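Local coordinates for DUF4442 domain-containing protein (Pseudomonas aeruginosa, PDB 1SH8) that is of unknown function but probably acts as a thioesterase built on the hotdog fold, at residues 4-7 with 8-11; 68-72 with 73-77; 38-42 with 43-47; 29-33 with 34-38; 101-105 with 106-110. All coordinates share one frame; numbering follows the deposited sequence.

Contact 1: 4-7 with 8-11; sequences PLPT and ELAR
Arg11, bonded through its backbone N to Thr7 O, turns one face of its guanidinium over Glu8 O, which stands 3.7 Å above the plane and over its centre, while Glu8 OE1 lies at the edge, in the plane. This is the first turn of helix 7-16, with Pro6 at the N-cap. At the edge, Arg11 NH1 and Glu8 OE1 form a salt bridge of 2.9 Å, using the anti lone pair of the carboxylate oxygen. Arg11 starts with CG anti to the backbone N (chi1 177°) and then bends at chi2 and chi3, which carries the guanidinium back over its own helical turn. Glu8, near the helix start, would probably gain some stability from the N-H groups of the first turn.

The apolar side is made by residues flanking the cap. Leu5 and Leu9 meet methyl to methyl, and the pyrrolidine ring of Pro6 brings CG to 3.8 Å from Leu9 CB. Leu5 CB and Ala10 CB lie 4.4 Å apart, a looser touch between the residue before the N-cap and the fourth residue of the helix, the positions joined in a hydrophobic staple. Ala10 is buried, and its carbonyl oxygen also bonds the hydroxyl of Thr14, one turn on. Two backbone bonds start the helix: Arg11 N to Thr7 O at 2.9 Å, and Ala10 N to Pro6 O at 3.0 Å, met nearly head-on.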
# COMPACT_ATOMS: atom_id res chain seq x y z
N PRO A 4 -2.78 -21.17 17.77
CA PRO A 4 -4.16 -21.25 17.27
C PRO A 4 -4.24 -21.99 15.93
O PRO A 4 -5.31 -22.44 15.53
CB PRO A 4 -4.56 -19.78 17.15
CG PRO A 4 -3.27 -19.10 16.83
CD PRO A 4 -2.31 -19.77 17.80
N LEU A 5 -3.10 -22.10 15.25
CA LEU A 5 -3.03 -22.80 13.96
C LEU A 5 -1.69 -23.52 13.81
O LEU A 5 -0.67 -23.05 14.32
CB LEU A 5 -3.16 -21.83 12.78
CG LEU A 5 -4.49 -21.21 12.38
CD1 LEU A 5 -4.24 -20.21 11.25
CD2 LEU A 5 -5.47 -22.29 11.93
N PRO A 6 -1.68 -24.67 13.11
CA PRO A 6 -0.42 -25.39 12.91
C PRO A 6 0.40 -24.57 11.90
O PRO A 6 -0.16 -23.83 11.09
CB PRO A 6 -0.87 -26.75 12.37
CG PRO A 6 -2.14 -26.42 11.65
CD PRO A 6 -2.82 -25.43 12.58
N THR A 7 1.72 -24.70 11.95
CA THR A 7 2.61 -23.91 11.10
C THR A 7 2.43 -23.91 9.58
O THR A 7 2.40 -22.84 8.96
CB THR A 7 4.07 -24.24 11.41
OG1 THR A 7 4.27 -24.15 12.82
CG2 THR A 7 5.00 -23.25 10.71
N GLU A 8 2.32 -25.09 8.97
CA GLU A 8 2.18 -25.13 7.52
C GLU A 8 0.89 -24.45 7.04
O GLU A 8 0.89 -23.75 6.02
CB GLU A 8 2.24 -26.58 7.02
CG GLU A 8 3.57 -27.28 7.31
CD GLU A 8 4.78 -26.43 6.94
OE1 GLU A 8 4.86 -25.96 5.78
OE2 GLU A 8 5.66 -26.23 7.81
N LEU A 9 -0.19 -24.67 7.78
CA LEU A 9 -1.46 -24.06 7.43
C LEU A 9 -1.36 -22.54 7.60
O LEU A 9 -1.85 -21.78 6.76
CB LEU A 9 -2.57 -24.64 8.31
CG LEU A 9 -3.99 -24.05 8.19
CD1 LEU A 9 -4.46 -24.03 6.74
CD2 LEU A 9 -4.92 -24.87 9.06
N ALA A 10 -0.71 -22.10 8.68
CA ALA A 10 -0.56 -20.66 8.92
C ALA A 10 0.24 -20.03 7.78
O ALA A 10 -0.10 -18.94 7.30
CB ALA A 10 0.14 -20.41 10.26
N ARG A 11 1.28 -20.72 7.35
CA ARG A 11 2.12 -20.22 6.26
C ARG A 11 1.32 -20.18 4.95
O ARG A 11 1.38 -19.20 4.21
CB ARG A 11 3.36 -21.11 6.10
CG ARG A 11 4.28 -20.74 4.95
CD ARG A 11 3.89 -21.49 3.69
NE ARG A 11 3.98 -22.93 3.88
CZ ARG A 11 3.30 -23.83 3.17
NH1 ARG A 11 3.45 -25.12 3.42
NH2 ARG A 11 2.47 -23.43 2.22

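Contact 2: 68-72 with 73-77; sequences LFLTS and FDSAR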
# COMPACT_ATOMS: atom_id res chain seq x y z
N LEU A 68 0.35 -11.85 12.15
CA LEU A 68 0.35 -11.97 13.61
C LEU A 68 -1.03 -12.43 14.09
O LEU A 68 -1.15 -13.20 15.04
CB LEU A 68 0.72 -10.64 14.27
CG LEU A 68 2.22 -10.34 14.36
CD1 LEU A 68 2.44 -8.86 14.71
CD2 LEU A 68 2.86 -11.24 15.41
N PHE A 69 -2.07 -11.95 13.42
CA PHE A 69 -3.44 -12.35 13.75
C PHE A 69 -3.59 -13.87 13.55
O PHE A 69 -4.14 -14.57 14.40
CB PHE A 69 -4.43 -11.60 12.84
CG PHE A 69 -5.73 -12.33 12.62
CD1 PHE A 69 -6.73 -12.32 13.58
CD2 PHE A 69 -5.94 -13.04 11.44
CE1 PHE A 69 -7.93 -13.01 13.38
CE2 PHE A 69 -7.13 -13.74 11.23
CZ PHE A 69 -8.13 -13.72 12.20
N LEU A 70 -3.09 -14.36 12.42
CA LEU A 70 -3.16 -15.79 12.12
C LEU A 70 -2.38 -16.66 13.10
O LEU A 70 -2.78 -17.79 13.40
CB LEU A 70 -2.65 -16.06 10.70
CG LEU A 70 -3.56 -15.65 9.54
CD1 LEU A 70 -2.82 -15.81 8.23
CD2 LEU A 70 -4.83 -16.51 9.55
N THR A 71 -1.26 -16.15 13.60
CA THR A 71 -0.46 -16.95 14.53
C THR A 71 -0.79 -16.73 16.00
O THR A 71 -0.41 -17.54 16.85
CB THR A 71 1.05 -16.67 14.37
OG1 THR A 71 1.34 -15.34 14.83
CG2 THR A 71 1.48 -16.83 12.93
N SER A 72 -1.50 -15.65 16.31
CA SER A 72 -1.76 -15.32 17.70
C SER A 72 -3.19 -15.35 18.22
O SER A 72 -3.40 -15.45 19.43
CB SER A 72 -1.17 -13.94 17.99
OG SER A 72 0.13 -13.83 17.44
N PHE A 73 -4.17 -15.26 17.33
CA PHE A 73 -5.56 -15.24 17.76
C PHE A 73 -6.41 -16.34 17.12
O PHE A 73 -5.98 -16.99 16.17
CB PHE A 73 -6.18 -13.88 17.43
CG PHE A 73 -5.47 -12.73 18.07
CD1 PHE A 73 -5.52 -12.53 19.45
CD2 PHE A 73 -4.73 -11.84 17.29
CE1 PHE A 73 -4.84 -11.47 20.05
CE2 PHE A 73 -4.05 -10.78 17.88
CZ PHE A 73 -4.11 -10.59 19.27
N ASP A 74 -7.61 -16.53 17.67
CA ASP A 74 -8.58 -17.49 17.15
C ASP A 74 -8.99 -16.82 15.85
O ASP A 74 -9.76 -15.85 15.86
CB ASP A 74 -9.78 -17.57 18.09
CG ASP A 74 -10.83 -18.55 17.61
OD1 ASP A 74 -11.08 -18.60 16.39
OD2 ASP A 74 -11.42 -19.25 18.47
N SER A 75 -8.48 -17.33 14.73
CA SER A 75 -8.74 -16.73 13.42
C SER A 75 -10.09 -17.01 12.77
O SER A 75 -10.30 -16.66 11.61
CB SER A 75 -7.60 -17.07 12.46
OG SER A 75 -7.30 -18.45 12.50
N ALA A 76 -10.99 -17.64 13.50
CA ALA A 76 -12.33 -17.90 12.99
C ALA A 76 -13.27 -17.01 13.80
O ALA A 76 -14.23 -16.46 13.28
CB ALA A 76 -12.69 -19.37 13.18
N ARG A 77 -12.96 -16.86 15.09
CA ARG A 77 -13.77 -16.03 15.99
C ARG A 77 -13.59 -14.54 15.69
O ARG A 77 -14.54 -13.76 15.79
CB ARG A 77 -13.38 -16.30 17.44
CG ARG A 77 -14.18 -15.49 18.44
CD ARG A 77 -13.68 -15.67 19.86
NE ARG A 77 -14.49 -14.91 20.81
CZ ARG A 77 -14.13 -14.66 22.07
NH1 ARG A 77 -12.97 -15.10 22.54
NH2 ARG A 77 -14.93 -13.96 22.86
O HOH W 1 -5.19 -18.47 14.09
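Phe69 presses the far end of its ring against Ser75, with Phe69 CZ 3.3 Å from Ser75 CA, where helix 64-72 ends and the chain turns toward strand 78-89. In this hotdog-clan protein the junction is largely buried. Phe69 CG is anti to the backbone N (chi1 153°, well short of the staggered 180°), which swings the ring past the helix terminus, against the backbone of the loop at Ser75. Phe69 and Phe73 also touch, though more loosely, CD1 against CB. The Phe73 ring has Ser72 CB over one face, toward the rim, and Phe69 CA at its edge.

The next layer is polar. Phe73 N closes the last helical turn on Phe69 O at 3.0 Å. A water then stitches helix to loop: it donates to Leu70 O and Phe73 O and accepts from Ser75 OG, all within 2.7 Å. Ser75 OG sits between the backbone N and carbonyl carbon (chi1 48°), which lets the hydroxyl meet this water while CB faces Phe69. Ser72 OG gives its proton to Leu68 O at 2.8 Å and receives Gly34 N, and Thr71 OG1 pairs with Glu32 O; both tie the helix end to the neighbouring hairpin.

Farther out, Ile108 and Leu111 of helix 105-118 pack on Phe73, while Phe78 and Pro80 pack on Phe69. In the loop itself, Asp74 OD1 accepts Ala76 N at 3.0 Å, an Asx turn, and also Arg77 N at 2.9 Å, which extends it to an Asx motif, this second donor coming from above the carboxylate plane.

Contact 3: 38-42 with 43-47; sequences LRMPG and AGNEN
Gly42 and Asn45 are joined by the backbone hydrogen bond that closes this turn, Asn45 N to Gly42 O at 3.1 Å. The donor stands above the carbonyl plane, 45° out of it, so the bond misses the lone-pair directions. Gly42 N is held in turn by Asp96 OD1, and Asn45 also makes a backbone bond with Tyr53, so both ends of the turn are fixed from outside.

A second polar group is the carboxylate of Glu46, which reaches back to Gly44 N. Both contacts are weak: OE2 lies 3.2 Å from Gly44 N in a fairly straight bond, and OE1 lies 3.0 Å from the same nitrogen at a poorer angle. A bend at chi2 (94°) curls the chain over the turn and leaves Glu46 CG 3.5 Å from Gly42 O.

Van der Waals packing fills the inner side. Met40 and Asn45 cross at about a right angle, with Met40 SD 4.2 Å from Asn45 CG. Met40 has CG anti to the backbone N and then bends twice, which brings the sulfur beside the amide. Asn45 CB rests 3.6 Å from Pro41 O. Around this pair lie Thr59 and Leu60 of helix 54-62 on Met40, Ser24 of helix 19-24 on both residues, and Arg23 of the second subunit on Asn45.

Gly44 occupies the third position with positive phi (92°), where a CB would jam against the preceding carbonyl oxygen. This is the signature of a type II beta turn, here leading the chain out of strand 35-40 toward helix 54-62 at the subunit boundary.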
# COMPACT_ATOMS: atom_id res chain seq x y z
N LEU A 38 8.58 -11.91 7.44
CA LEU A 38 8.21 -12.11 6.04
C LEU A 38 9.29 -11.58 5.10
O LEU A 38 10.09 -10.72 5.48
CB LEU A 38 6.89 -11.39 5.74
CG LEU A 38 5.75 -11.53 6.76
CD1 LEU A 38 4.59 -10.64 6.31
CD2 LEU A 38 5.31 -12.98 6.88
N ARG A 39 9.28 -12.08 3.87
CA ARG A 39 10.24 -11.67 2.85
C ARG A 39 9.54 -11.40 1.52
O ARG A 39 8.74 -12.21 1.06
CB ARG A 39 11.30 -12.75 2.65
CG ARG A 39 12.37 -12.38 1.61
CD ARG A 39 13.38 -13.51 1.37
NE ARG A 39 12.79 -14.61 0.62
CZ ARG A 39 12.52 -15.81 1.12
NH1 ARG A 39 12.78 -16.09 2.39
NH2 ARG A 39 11.99 -16.75 0.34
N MET A 40 9.83 -10.27 0.90
CA MET A 40 9.25 -9.96 -0.40
C MET A 40 10.39 -10.06 -1.42
O MET A 40 11.38 -9.34 -1.32
CB MET A 40 8.64 -8.56 -0.44
CG MET A 40 7.95 -8.21 -1.77
SD MET A 40 6.43 -9.14 -2.11
CE MET A 40 5.28 -8.22 -1.10
N PRO A 41 10.27 -10.97 -2.39
CA PRO A 41 11.34 -11.10 -3.39
C PRO A 41 11.46 -9.85 -4.26
O PRO A 41 10.45 -9.21 -4.60
CB PRO A 41 10.92 -12.34 -4.18
CG PRO A 41 9.42 -12.31 -4.11
CD PRO A 41 9.18 -11.93 -2.66
N GLY A 42 12.69 -9.50 -4.62
CA GLY A 42 12.90 -8.34 -5.46
C GLY A 42 12.45 -8.65 -6.87
O GLY A 42 11.88 -7.81 -7.57
N ALA A 43 12.70 -9.89 -7.29
CA ALA A 43 12.34 -10.32 -8.64
C ALA A 43 10.83 -10.31 -8.87
O ALA A 43 10.08 -10.95 -8.13
CB ALA A 43 12.90 -11.72 -8.90
N GLY A 44 10.40 -9.59 -9.90
CA GLY A 44 8.99 -9.51 -10.23
C GLY A 44 8.27 -8.34 -9.58
O GLY A 44 7.14 -8.01 -9.97
N ASN A 45 8.91 -7.72 -8.61
CA ASN A 45 8.31 -6.60 -7.89
C ASN A 45 9.04 -5.28 -8.12
O ASN A 45 8.90 -4.34 -7.34
CB ASN A 45 8.28 -6.91 -6.39
CG ASN A 45 7.36 -8.06 -6.06
OD1 ASN A 45 7.74 -9.02 -5.39
ND2 ASN A 45 6.12 -7.97 -6.54
N GLU A 46 9.82 -5.22 -9.20
CA GLU A 46 10.59 -4.02 -9.52
C GLU A 46 9.72 -2.92 -10.12
O GLU A 46 8.72 -3.19 -10.79
CB GLU A 46 11.71 -4.35 -10.52
CG GLU A 46 12.49 -5.62 -10.20
CD GLU A 46 11.96 -6.86 -10.92
OE1 GLU A 46 10.75 -6.90 -11.25
OE2 GLU A 46 12.75 -7.80 -11.15
N ASN A 47 10.09 -1.66 -9.87
CA ASN A 47 9.37 -0.55 -10.45
C ASN A 47 10.07 -0.28 -11.78
O ASN A 47 10.81 -1.13 -12.28
CB ASN A 47 9.42 0.69 -9.55
CG ASN A 47 10.83 1.05 -9.11
OD1 ASN A 47 11.80 0.75 -9.80
ND2 ASN A 47 10.93 1.73 -7.97

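Contact 4: 29-33 with 34-38; sequences EVLEP and GYVRL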
# COMPACT_ATOMS: atom_id res chain seq x y z
N GLU A 29 8.96 -16.42 6.52
CA GLU A 29 10.15 -17.13 6.99
C GLU A 29 9.88 -17.74 8.36
O GLU A 29 10.26 -18.88 8.62
CB GLU A 29 11.35 -16.18 7.05
CG GLU A 29 11.75 -15.64 5.69
CD GLU A 29 13.12 -14.98 5.68
OE1 GLU A 29 13.61 -14.56 6.75
OE2 GLU A 29 13.71 -14.87 4.58
N VAL A 30 9.20 -16.98 9.22
CA VAL A 30 8.84 -17.46 10.55
C VAL A 30 7.42 -17.00 10.89
O VAL A 30 7.07 -15.84 10.66
CB VAL A 30 9.80 -16.93 11.65
CG1 VAL A 30 9.29 -17.33 13.03
CG2 VAL A 30 11.20 -17.49 11.43
N LEU A 31 6.62 -17.92 11.43
CA LEU A 31 5.25 -17.63 11.83
C LEU A 31 4.98 -18.35 13.15
O LEU A 31 4.82 -19.57 13.17
CB LEU A 31 4.25 -18.11 10.77
CG LEU A 31 4.27 -17.36 9.44
CD1 LEU A 31 3.35 -18.06 8.46
CD2 LEU A 31 3.84 -15.91 9.65
N GLU A 32 4.94 -17.60 14.24
CA GLU A 32 4.70 -18.18 15.55
C GLU A 32 3.84 -17.21 16.35
O GLU A 32 3.74 -16.03 16.01
CB GLU A 32 6.03 -18.41 16.28
CG GLU A 32 7.09 -19.09 15.43
CD GLU A 32 8.41 -19.28 16.15
OE1 GLU A 32 8.85 -18.35 16.87
OE2 GLU A 32 9.02 -20.35 15.98
N PRO A 33 3.21 -17.69 17.43
CA PRO A 33 2.38 -16.78 18.23
C PRO A 33 3.25 -15.60 18.66
O PRO A 33 4.34 -15.80 19.21
CB PRO A 33 1.96 -17.65 19.41
CG PRO A 33 1.85 -19.01 18.79
CD PRO A 33 3.10 -19.08 17.93
N GLY A 34 2.79 -14.38 18.40
CA GLY A 34 3.54 -13.20 18.80
C GLY A 34 4.76 -12.80 17.99
O GLY A 34 5.40 -11.81 18.31
N TYR A 35 5.11 -13.56 16.95
CA TYR A 35 6.27 -13.21 16.13
C TYR A 35 6.20 -13.73 14.70
O TYR A 35 5.94 -14.91 14.47
CB TYR A 35 7.57 -13.74 16.77
CG TYR A 35 8.79 -13.46 15.93
CD1 TYR A 35 9.31 -12.16 15.83
CD2 TYR A 35 9.40 -14.47 15.18
CE1 TYR A 35 10.41 -11.87 15.00
CE2 TYR A 35 10.49 -14.20 14.35
CZ TYR A 35 10.99 -12.90 14.27
OH TYR A 35 12.07 -12.64 13.45
N VAL A 36 6.43 -12.84 13.75
CA VAL A 36 6.42 -13.21 12.34
C VAL A 36 7.56 -12.50 11.61
O VAL A 36 8.00 -11.42 12.01
CB VAL A 36 5.08 -12.81 11.63
CG1 VAL A 36 3.90 -13.43 12.37
CG2 VAL A 36 4.93 -11.29 11.56
N ARG A 37 8.04 -13.14 10.55
CA ARG A 37 9.09 -12.57 9.71
C ARG A 37 8.74 -12.93 8.28
O ARG A 37 8.59 -14.11 7.94
CB ARG A 37 10.48 -13.12 10.06
CG ARG A 37 11.58 -12.48 9.22
CD ARG A 37 12.98 -12.78 9.75
NE ARG A 37 13.42 -14.16 9.53
CZ ARG A 37 13.54 -15.08 10.48
NH1 ARG A 37 13.24 -14.79 11.74
NH2 ARG A 37 14.00 -16.28 10.17
N LEU A 38 8.58 -11.91 7.44
CA LEU A 38 8.21 -12.11 6.04
C LEU A 38 9.29 -11.58 5.10
O LEU A 38 10.09 -10.72 5.48
CB LEU A 38 6.89 -11.39 5.74
CG LEU A 38 5.75 -11.53 6.76
CD1 LEU A 38 4.59 -10.64 6.31
CD2 LEU A 38 5.31 -12.98 6.88
O HOH W 2 16.19 -15.85 8.08
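Arg37 lays its guanidinium across Val30 and against Glu29, on one face of the antiparallel hairpin of strands 27-32 and 35-40. Val30 CG2 comes up under one face of the guanidinium, 3.3 Å from Arg37 NH2, while two oxygens approach its edge in the plane. One is Glu29 OE1, in a salt bridge 2.8 Å from Arg37 NE with the carboxylate turned 81° to the guanidinium; the other is Tyr35 OH, which accepts from Arg37 NH1 at 3.0 Å. The bend at chi3 (73°) turns the head across toward strand 27-32, NE toward Glu29 and NH1 toward Tyr35 OH. Val30 sends its other methyl, CG1, to the edge of the Tyr35 ring, 3.6 Å from CD2.

Outside partners extend this polar network: Glu29 also bridges Arg39 and Arg98, and Tyr35 OH binds Glu100. On the opposite face of the hairpin, Leu31 CD2 meets Val36 CG1 at 3.7 Å, and these buried side chains face helices 7-16 and 64-72.

The strands connect through a type II turn with Pro33 and Gly34 at its corners, closed by Tyr35 N to Glu32 O and matched by Glu32 N to Tyr35 O. At the far end, Glu29 and Val30 both face Arg37, a classic beta bulge. There Arg37 O accepts two backbone donors, Glu29 N at 2.7 Å and Val30 N at 3.2 Å, the latter on a lone pair.

Contact 5: 101-105 with 106-110; sequences ARLDA and ERIRQ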
# COMPACT_ATOMS: atom_id res chain seq x y z
N ALA A 101 7.85 -8.58 12.93
CA ALA A 101 6.95 -7.88 13.83
C ALA A 101 6.59 -8.80 14.98
O ALA A 101 6.59 -10.01 14.83
CB ALA A 101 5.69 -7.48 13.08
N ARG A 102 6.29 -8.21 16.13
CA ARG A 102 5.94 -9.01 17.29
C ARG A 102 4.86 -8.39 18.17
O ARG A 102 4.58 -7.20 18.09
CB ARG A 102 7.20 -9.29 18.13
CG ARG A 102 7.90 -8.04 18.67
CD ARG A 102 9.23 -8.40 19.35
NE ARG A 102 10.26 -8.82 18.40
CZ ARG A 102 11.43 -9.36 18.74
NH1 ARG A 102 11.73 -9.56 20.01
NH2 ARG A 102 12.31 -9.70 17.80
N LEU A 103 4.24 -9.25 18.97
CA LEU A 103 3.20 -8.88 19.94
C LEU A 103 3.55 -9.71 21.17
O LEU A 103 3.64 -10.93 21.08
CB LEU A 103 1.81 -9.29 19.46
CG LEU A 103 1.06 -8.42 18.46
CD1 LEU A 103 -0.28 -9.08 18.13
CD2 LEU A 103 0.84 -7.04 19.04
N ASP A 104 3.75 -9.07 22.32
CA ASP A 104 4.09 -9.85 23.51
C ASP A 104 2.89 -10.65 24.01
O ASP A 104 1.73 -10.32 23.71
CB ASP A 104 4.64 -8.95 24.63
CG ASP A 104 3.58 -8.05 25.22
OD1 ASP A 104 3.15 -7.10 24.53
OD2 ASP A 104 3.18 -8.29 26.38
N ALA A 105 3.17 -11.70 24.77
CA ALA A 105 2.13 -12.58 25.31
C ALA A 105 1.03 -11.84 26.05
O ALA A 105 -0.16 -12.14 25.89
CB ALA A 105 2.77 -13.62 26.23
N GLU A 106 1.43 -10.87 26.86
CA GLU A 106 0.49 -10.08 27.63
C GLU A 106 -0.44 -9.25 26.74
O GLU A 106 -1.64 -9.18 26.99
CB GLU A 106 1.25 -9.16 28.60
CG GLU A 106 0.37 -8.38 29.56
CD GLU A 106 1.19 -7.49 30.49
OE1 GLU A 106 2.02 -8.02 31.26
OE2 GLU A 106 1.01 -6.25 30.44
N ARG A 107 0.12 -8.64 25.69
CA ARG A 107 -0.69 -7.84 24.77
C ARG A 107 -1.70 -8.72 24.04
O ARG A 107 -2.83 -8.31 23.80
CB ARG A 107 0.18 -7.11 23.74
CG ARG A 107 0.62 -5.71 24.16
CD ARG A 107 -0.58 -4.83 24.46
NE ARG A 107 -1.08 -4.10 23.29
CZ ARG A 107 -2.34 -3.69 23.16
NH1 ARG A 107 -3.23 -3.95 24.11
NH2 ARG A 107 -2.71 -3.00 22.09
N ILE A 108 -1.28 -9.93 23.69
CA ILE A 108 -2.17 -10.86 23.00
C ILE A 108 -3.38 -11.14 23.91
O ILE A 108 -4.52 -11.12 23.45
CB ILE A 108 -1.45 -12.18 22.65
CG1 ILE A 108 -0.36 -11.91 21.59
CG2 ILE A 108 -2.45 -13.21 22.13
CD1 ILE A 108 0.50 -13.12 21.24
N ARG A 109 -3.11 -11.39 25.19
CA ARG A 109 -4.19 -11.65 26.14
C ARG A 109 -5.12 -10.44 26.27
O ARG A 109 -6.34 -10.59 26.27
CB ARG A 109 -3.63 -12.02 27.51
CG ARG A 109 -3.16 -13.46 27.61
CD ARG A 109 -2.92 -13.86 29.06
NE ARG A 109 -1.74 -13.23 29.63
CZ ARG A 109 -0.49 -13.61 29.37
NH1 ARG A 109 -0.25 -14.63 28.56
NH2 ARG A 109 0.53 -12.96 29.93
N GLN A 110 -4.54 -9.25 26.39
CA GLN A 110 -5.34 -8.04 26.52
C GLN A 110 -6.24 -7.85 25.30
O GLN A 110 -7.43 -7.56 25.44
CB GLN A 110 -4.43 -6.81 26.66
CG GLN A 110 -3.40 -6.92 27.77
CD GLN A 110 -2.58 -5.65 27.92
OE1 GLN A 110 -2.13 -5.06 26.93
NE2 GLN A 110 -2.37 -5.22 29.16
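Asp104 caps the N-terminus of helix 105-118, its OD2 accepting Arg107 N at 3.2 Å from above the carboxylate plane. This N-cap is the tight part of the contact, where Ile108 N also bonds Asp104 O at 3.0 Å. Asp104 OD1 comes unusually close to Arg107 CG, 2.9 Å, perhaps a sign of strain or of imprecise side-chain placement, and OD2 lies 3.1 Å from Glu106 CB. Asp104 reaches the first turn by holding CG between its own backbone N and carbonyl carbon (chi1 70°), which folds the acid back toward the helix start. A negative group here would be expected to suit the helix dipole.

Beneath the cap the packing turns apolar. Leu103 CB touches Ile108 CG1 at 4.0 Å, joining the residue before the cap to the fourth residue of the helix as a hydrophobic staple. The pair leans inward on the end of helix 64-72, Leu103 on Leu68 and Ile108 on Ser72.

The outer side is looser and exposed. Glu106 runs alongside Asp104, pointing the same way, but their charged oxygens keep 5.0 Å between Asp104 OD2 and Glu106 OE1. Arg107 leads its guanidinium away from the cap; its NH1 bonds to Gln110 OE1, one turn on, with that oxygen in the guanidinium plane, and NH2 makes a weak bond to Glu122 O. Arg109, bent at chi3, folds back so that one face of its guanidinium lies over Ala105 O, offset toward the rim. That oxygen also accepts Arg109 N, at 3.1 Å.

How the contacts relate
Contact 2 is the most buried of the set and the one that contacts 1, 4 and 5 all touch, by packing from 1 and 5 and by hydrogen bonds from the hairpin turn of 4. Contacts 1 and 5 are surface helix starts with apolar residues turned inward, one with a proline at the N-cap position, the other with an aspartate that makes a true capping bond. Contacts 3 and 4 share Leu38 on strand 35-40 and both contain type II turns, yet contact 4 is rich in charge on one face, whereas contact 3 lies near the second subunit, far from contact 2. Backbone bonds from Ala101 and Leu103, at the end of strand 97-102 and just beyond, join contact 5 to the hairpin of contact 4.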